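Local atomic coordinates of protein TASOR (Homo sapiens, PDB entry 6TL1), a protein that serves as a component of the HUSH complex, which maintains epigenetic silencing at H3K9me3-rich loci by promoting recruitment of the methyltransferase SETDB1 and of MORC2. Residues L68-Y80 with Y108-L121. Numbering follows the deposited sequence.
Sequences LSESYAFLMVDRY and YLSRYADLLQANPL
Two sheets of the TASOR pseudo-PARP domain are joined here by a single antiparallel beta bridge, in which F74 and S110 form a hydrogen-bonded pair. F74 N donates to S110 O at 3.0 Å, and S110 N returns the bond to F74 O at 2.8 Å. The strands 71-77 and 108-110, each at the border of its own sheet, run at 101° to one another, consistent with a single bridge between them. On its other side, strand 71-77 pairs with strand 126-134.

Apolar contacts flank the bridge, among them A73 CB against L109 CB. With CG swung beside its backbone N (chi1 -43°), F74 sets its ring against the type I turn Y112-L115, where A113 CB sits 4.0 Å from the ring centroid, almost exactly on the normal, in a CH-pi contact. R111 O lies at the edge of the same ring, and I20 and L21 of helix 12-22 also touch F74. S110 OG donates to L115 O, bracing this turn against the bridge residue, and is also hydrogen-bonded to Q181 NE2.

Water extends the junction toward L116: one molecule accepts from M76 N and donates to L116 O. Next to it, M76 packs CB to CB on L116 at 3.8 Å, and its chain bends at chi3 (65°) to lay CE 3.4 Å from Q117 OE1.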
loop_
_atom_site.group_PDB
_atom_site.type_symbol
_atom_site.label_atom_id
_atom_site.label_comp_id
_atom_site.label_asym_id
_atom_site.label_seq_id
_atom_site.Cartn_x
_atom_site.Cartn_y
_atom_site.Cartn_z
ATOM N N LEU A 68 -3.279 -1.976 16.367
ATOM C CA LEU A 68 -1.883 -2.346 16.204
ATOM C C LEU A 68 -1.693 -3.454 15.176
ATOM O O LEU A 68 -0.550 -3.828 14.887
ATOM C CB LEU A 68 -1.329 -2.794 17.557
ATOM C CG LEU A 68 -1.266 -1.682 18.604
ATOM C CD1 LEU A 68 -0.863 -2.262 19.937
ATOM C CD2 LEU A 68 -0.306 -0.590 18.165
ATOM N N SER A 69 -2.789 -3.975 14.624
ATOM C CA SER A 69 -2.738 -5.101 13.704
ATOM C C SER A 69 -1.975 -4.755 12.428
ATOM O O SER A 69 -2.044 -3.630 11.922
ATOM C CB SER A 69 -4.164 -5.547 13.364
ATOM O OG SER A 69 -4.170 -6.783 12.679
ATOM N N GLU A 70 -1.241 -5.740 11.910
ATOM C CA GLU A 70 -0.578 -5.681 10.609
ATOM C C GLU A 70 -1.522 -6.101 9.488
ATOM O O GLU A 70 -2.266 -7.072 9.625
ATOM C CB GLU A 70 0.663 -6.573 10.595
ATOM C CG GLU A 70 1.768 -6.101 11.517
ATOM C CD GLU A 70 2.977 -7.018 11.496
ATOM O OE1 GLU A 70 3.016 -7.938 10.648
ATOM O OE2 GLU A 70 3.882 -6.825 12.337
ATOM N N SER A 71 -1.499 -5.366 8.383
ATOM C CA SER A 71 -2.202 -5.777 7.167
ATOM C C SER A 71 -1.305 -5.456 5.974
ATOM O O SER A 71 -0.138 -5.083 6.135
ATOM C CB SER A 71 -3.599 -5.139 7.079
ATOM O OG SER A 71 -3.525 -3.742 7.195
ATOM N N TYR A 72 -1.817 -5.674 4.763
ATOM C CA TYR A 72 -1.011 -5.512 3.561
ATOM C C TYR A 72 -1.667 -4.532 2.595
ATOM O O TYR A 72 -2.893 -4.432 2.522
ATOM C CB TYR A 72 -0.824 -6.870 2.853
ATOM C CG TYR A 72 -0.096 -7.891 3.692
ATOM C CD1 TYR A 72 1.284 -7.799 3.884
ATOM C CD2 TYR A 72 -0.769 -8.948 4.293
ATOM C CE1 TYR A 72 1.971 -8.734 4.638
ATOM C CE2 TYR A 72 -0.075 -9.902 5.053
ATOM C CZ TYR A 72 1.299 -9.767 5.226
ATOM O OH TYR A 72 2.027 -10.666 5.979
ATOM N N ALA A 73 -0.830 -3.791 1.870
ATOM C CA ALA A 73 -1.268 -2.903 0.800
ATOM C C ALA A 73 -0.238 -2.956 -0.318
ATOM O O ALA A 73 0.871 -3.477 -0.142
ATOM C CB ALA A 73 -1.457 -1.462 1.291
ATOM N N PHE A 74 -0.584 -2.369 -1.465
ATOM C CA PHE A 74 0.119 -2.667 -2.707
ATOM C C PHE A 74 0.485 -1.414 -3.486
ATOM O O PHE A 74 -0.169 -0.369 -3.387
ATOM C CB PHE A 74 -0.737 -3.605 -3.570
ATOM C CG PHE A 74 -1.363 -4.696 -2.770
ATOM C CD1 PHE A 74 -2.612 -4.525 -2.202
ATOM C CD2 PHE A 74 -0.661 -5.857 -2.506
ATOM C CE1 PHE A 74 -3.165 -5.499 -1.420
ATOM C CE2 PHE A 74 -1.214 -6.845 -1.726
ATOM C CZ PHE A 74 -2.471 -6.664 -1.183
ATOM N N LEU A 75 1.547 -1.546 -4.273
ATOM C CA LEU A 75 2.014 -0.473 -5.137
ATOM C C LEU A 75 2.621 -1.096 -6.382
ATOM O O LEU A 75 3.591 -1.858 -6.288
ATOM C CB LEU A 75 3.042 0.409 -4.427
ATOM C CG LEU A 75 3.401 1.699 -5.163
ATOM C CD1 LEU A 75 2.190 2.615 -5.220
ATOM C CD2 LEU A 75 4.566 2.412 -4.467
ATOM N N MET A 76 2.068 -0.766 -7.543
ATOM C CA MET A 76 2.717 -1.109 -8.800
ATOM C C MET A 76 3.789 -0.058 -9.050
ATOM O O MET A 76 3.543 1.137 -8.868
ATOM C CB MET A 76 1.714 -1.161 -9.951
ATOM C CG MET A 76 2.362 -1.443 -11.284
ATOM S SD MET A 76 1.167 -1.951 -12.535
ATOM C CE MET A 76 0.192 -0.444 -12.672
ATOM N N VAL A 77 4.990 -0.491 -9.434
ATOM C CA VAL A 77 6.136 0.409 -9.479
ATOM C C VAL A 77 6.813 0.358 -10.839
ATOM O O VAL A 77 7.012 -0.717 -11.421
ATOM C CB VAL A 77 7.136 0.090 -8.350
ATOM C CG1 VAL A 77 6.475 0.293 -7.003
ATOM C CG2 VAL A 77 7.569 -1.329 -8.450
ATOM N N ASP A 78 7.160 1.541 -11.335
ATOM C CA ASP A 78 7.654 1.773 -12.681
ATOM C C ASP A 78 9.171 1.691 -12.731
ATOM O O ASP A 78 9.851 1.553 -11.711
ATOM C CB ASP A 78 7.216 3.155 -13.181
ATOM C CG ASP A 78 5.950 3.109 -14.015
ATOM O OD1 ASP A 78 5.034 2.328 -13.679
ATOM O OD2 ASP A 78 5.875 3.857 -15.014
ATOM N N ARG A 79 9.689 1.768 -13.961
ATOM C CA ARG A 79 11.083 2.065 -14.276
ATOM C C ARG A 79 12.073 1.330 -13.385
ATOM O O ARG A 79 13.122 1.882 -13.033
ATOM C CB ARG A 79 11.327 3.575 -14.191
ATOM C CG ARG A 79 10.355 4.394 -15.026
ATOM C CD ARG A 79 10.753 5.857 -15.077
ATOM N NE ARG A 79 9.815 6.645 -15.873
ATOM C CZ ARG A 79 10.120 7.793 -16.472
ATOM N NH1 ARG A 79 11.346 8.293 -16.375
ATOM N NH2 ARG A 79 9.199 8.438 -17.174
ATOM N N TYR A 80 11.745 0.092 -13.013
ATOM C CA TYR A 80 12.647 -0.762 -12.244
ATOM C C TYR A 80 13.065 -0.083 -10.943
ATOM O O TYR A 80 14.213 -0.183 -10.504
ATOM C CB TYR A 80 13.864 -1.156 -13.082
ATOM C CG TYR A 80 13.479 -1.816 -14.387
ATOM C CD1 TYR A 80 13.183 -3.172 -14.440
ATOM C CD2 TYR A 80 13.394 -1.081 -15.563
ATOM C CE1 TYR A 80 12.819 -3.780 -15.625
ATOM C CE2 TYR A 80 13.032 -1.683 -16.757
ATOM C CZ TYR A 80 12.742 -3.033 -16.780
ATOM O OH TYR A 80 12.381 -3.636 -17.963
ATOM N N TYR A 108 0.594 7.145 -0.821
ATOM C CA TYR A 108 -0.632 6.475 -1.236
ATOM C C TYR A 108 -0.344 5.014 -1.574
ATOM O O TYR A 108 0.583 4.726 -2.333
ATOM C CB TYR A 108 -1.234 7.178 -2.451
ATOM C CG TYR A 108 -2.032 8.427 -2.159
ATOM C CD1 TYR A 108 -3.390 8.341 -1.886
ATOM C CD2 TYR A 108 -1.445 9.689 -2.200
ATOM C CE1 TYR A 108 -4.133 9.449 -1.637
ATOM C CE2 TYR A 108 -2.196 10.828 -1.957
ATOM C CZ TYR A 108 -3.540 10.697 -1.674
ATOM O OH TYR A 108 -4.331 11.797 -1.434
ATOM N N LEU A 109 -1.143 4.102 -1.031
ATOM C CA LEU A 109 -1.048 2.680 -1.355
ATOM C C LEU A 109 -2.420 2.146 -1.750
ATOM O O LEU A 109 -3.434 2.567 -1.196
ATOM C CB LEU A 109 -0.490 1.860 -0.159
ATOM C CG LEU A 109 0.926 2.193 0.324
ATOM C CD1 LEU A 109 1.313 1.378 1.526
ATOM C CD2 LEU A 109 1.894 1.868 -0.801
ATOM N N SER A 110 -2.445 1.199 -2.700
ATOM C CA SER A 110 -3.701 0.573 -3.116
ATOM C C SER A 110 -4.176 -0.418 -2.064
ATOM O O SER A 110 -3.389 -1.198 -1.518
ATOM C CB SER A 110 -3.551 -0.181 -4.442
ATOM O OG SER A 110 -3.481 0.670 -5.561
ATOM N N ARG A 111 -5.473 -0.381 -1.787
ATOM C CA ARG A 111 -6.105 -1.368 -0.917
ATOM C C ARG A 111 -6.229 -2.725 -1.607
ATOM O O ARG A 111 -6.228 -3.769 -0.941
ATOM C CB ARG A 111 -7.489 -0.861 -0.499
ATOM C CG ARG A 111 -8.403 -1.868 0.169
ATOM C CD ARG A 111 -9.531 -1.186 0.934
ATOM N NE ARG A 111 -10.560 -2.144 1.344
ATOM C CZ ARG A 111 -11.812 -1.821 1.674
ATOM N NH1 ARG A 111 -12.209 -0.557 1.640
ATOM N NH2 ARG A 111 -12.672 -2.768 2.035
ATOM N N TYR A 112 -6.375 -2.729 -2.927
ATOM C CA TYR A 112 -6.733 -3.920 -3.683
ATOM C C TYR A 112 -5.625 -4.274 -4.662
ATOM O O TYR A 112 -5.115 -3.402 -5.372
ATOM C CB TYR A 112 -8.048 -3.716 -4.436
ATOM C CG TYR A 112 -9.256 -3.537 -3.548
ATOM C CD1 TYR A 112 -9.733 -4.593 -2.798
ATOM C CD2 TYR A 112 -9.924 -2.308 -3.463
ATOM C CE1 TYR A 112 -10.838 -4.461 -1.992
ATOM C CE2 TYR A 112 -11.042 -2.160 -2.642
ATOM C CZ TYR A 112 -11.491 -3.257 -1.916
ATOM O OH TYR A 112 -12.584 -3.178 -1.096
ATOM N N ALA A 113 -5.272 -5.560 -4.710
ATOM C CA ALA A 113 -4.158 -6.003 -5.537
ATOM C C ALA A 113 -4.484 -6.053 -7.020
ATOM O O ALA A 113 -3.556 -6.223 -7.819
ATOM C CB ALA A 113 -3.686 -7.386 -5.086
ATOM N N ASP A 114 -5.759 -5.937 -7.416
ATOM C CA ASP A 114 -6.115 -5.899 -8.831
ATOM C C ASP A 114 -6.481 -4.497 -9.308
ATOM O O ASP A 114 -6.905 -4.337 -10.456
ATOM C CB ASP A 114 -7.255 -6.888 -9.146
ATOM C CG ASP A 114 -8.466 -6.720 -8.243
ATOM O OD1 ASP A 114 -8.391 -5.970 -7.242
ATOM O OD2 ASP A 114 -9.490 -7.387 -8.514
ATOM N N LEU A 115 -6.271 -3.472 -8.467
ATOM C CA LEU A 115 -6.601 -2.071 -8.765
ATOM C C LEU A 115 -5.353 -1.234 -8.499
ATOM O O LEU A 115 -5.236 -0.593 -7.451
ATOM C CB LEU A 115 -7.783 -1.611 -7.919
ATOM C CG LEU A 115 -8.418 -0.263 -8.262
ATOM C CD1 LEU A 115 -8.535 -0.081 -9.761
ATOM C CD2 LEU A 115 -9.794 -0.175 -7.606
ATOM N N LEU A 116 -4.428 -1.239 -9.459
ATOM C CA LEU A 116 -3.101 -0.664 -9.278
ATOM C C LEU A 116 -2.836 0.590 -10.104
ATOM O O LEU A 116 -1.720 1.121 -10.051
ATOM C CB LEU A 116 -2.041 -1.719 -9.611
ATOM C CG LEU A 116 -2.227 -3.039 -8.869
ATOM C CD1 LEU A 116 -1.417 -4.149 -9.540
ATOM C CD2 LEU A 116 -1.852 -2.872 -7.407
ATOM N N GLN A 117 -3.820 1.090 -10.838
ATOM C CA GLN A 117 -3.657 2.259 -11.697
ATOM C C GLN A 117 -5.052 2.717 -12.094
ATOM O O GLN A 117 -6.026 1.975 -11.941
ATOM C CB GLN A 117 -2.779 1.952 -12.923
ATOM C CG GLN A 117 -3.531 1.319 -14.068
ATOM C CD GLN A 117 -2.660 0.940 -15.259
ATOM O OE1 GLN A 117 -1.442 1.090 -15.237
ATOM N NE2 GLN A 117 -3.303 0.477 -16.327
ATOM N N ALA A 118 -5.140 3.958 -12.586
ATOM C CA ALA A 118 -6.442 4.585 -12.783
ATOM C C ALA A 118 -7.252 3.880 -13.860
ATOM O O ALA A 118 -8.455 3.650 -13.692
ATOM C CB ALA A 118 -6.262 6.062 -13.133
ATOM N N ASN A 119 -6.621 3.511 -14.957
ATOM C CA ASN A 119 -7.295 2.869 -16.069
ATOM C C ASN A 119 -7.046 1.368 -16.052
ATOM O O ASN A 119 -6.156 0.878 -15.354
ATOM C CB ASN A 119 -6.825 3.507 -17.379
ATOM C CG ASN A 119 -7.094 5.006 -17.408
ATOM O OD1 ASN A 119 -8.009 5.495 -16.739
ATOM N ND2 ASN A 119 -6.284 5.740 -18.157
ATOM N N PRO A 120 -7.829 0.596 -16.806
ATOM C CA PRO A 120 -7.632 -0.859 -16.812
ATOM C C PRO A 120 -6.302 -1.237 -17.437
ATOM O O PRO A 120 -5.807 -0.572 -18.352
ATOM C CB PRO A 120 -8.799 -1.371 -17.671
ATOM C CG PRO A 120 -9.850 -0.316 -17.541
ATOM C CD PRO A 120 -9.078 0.978 -17.492
ATOM N N LEU A 121 -5.738 -2.340 -16.953
ATOM C CA LEU A 121 -4.513 -2.858 -17.546
ATOM C C LEU A 121 -4.790 -3.421 -18.935
ATOM O O LEU A 121 -5.863 -3.971 -19.205
ATOM C CB LEU A 121 -3.907 -3.951 -16.666
ATOM C CG LEU A 121 -3.500 -3.544 -15.259
ATOM C CD1 LEU A 121 -3.163 -4.760 -14.417
ATOM C CD2 LEU A 121 -2.314 -2.605 -15.342
HETATM O O HOH W 1 -5.437 -3.965 1.409
HETATM O O HOH W 2 -0.144 1.029 -7.914
#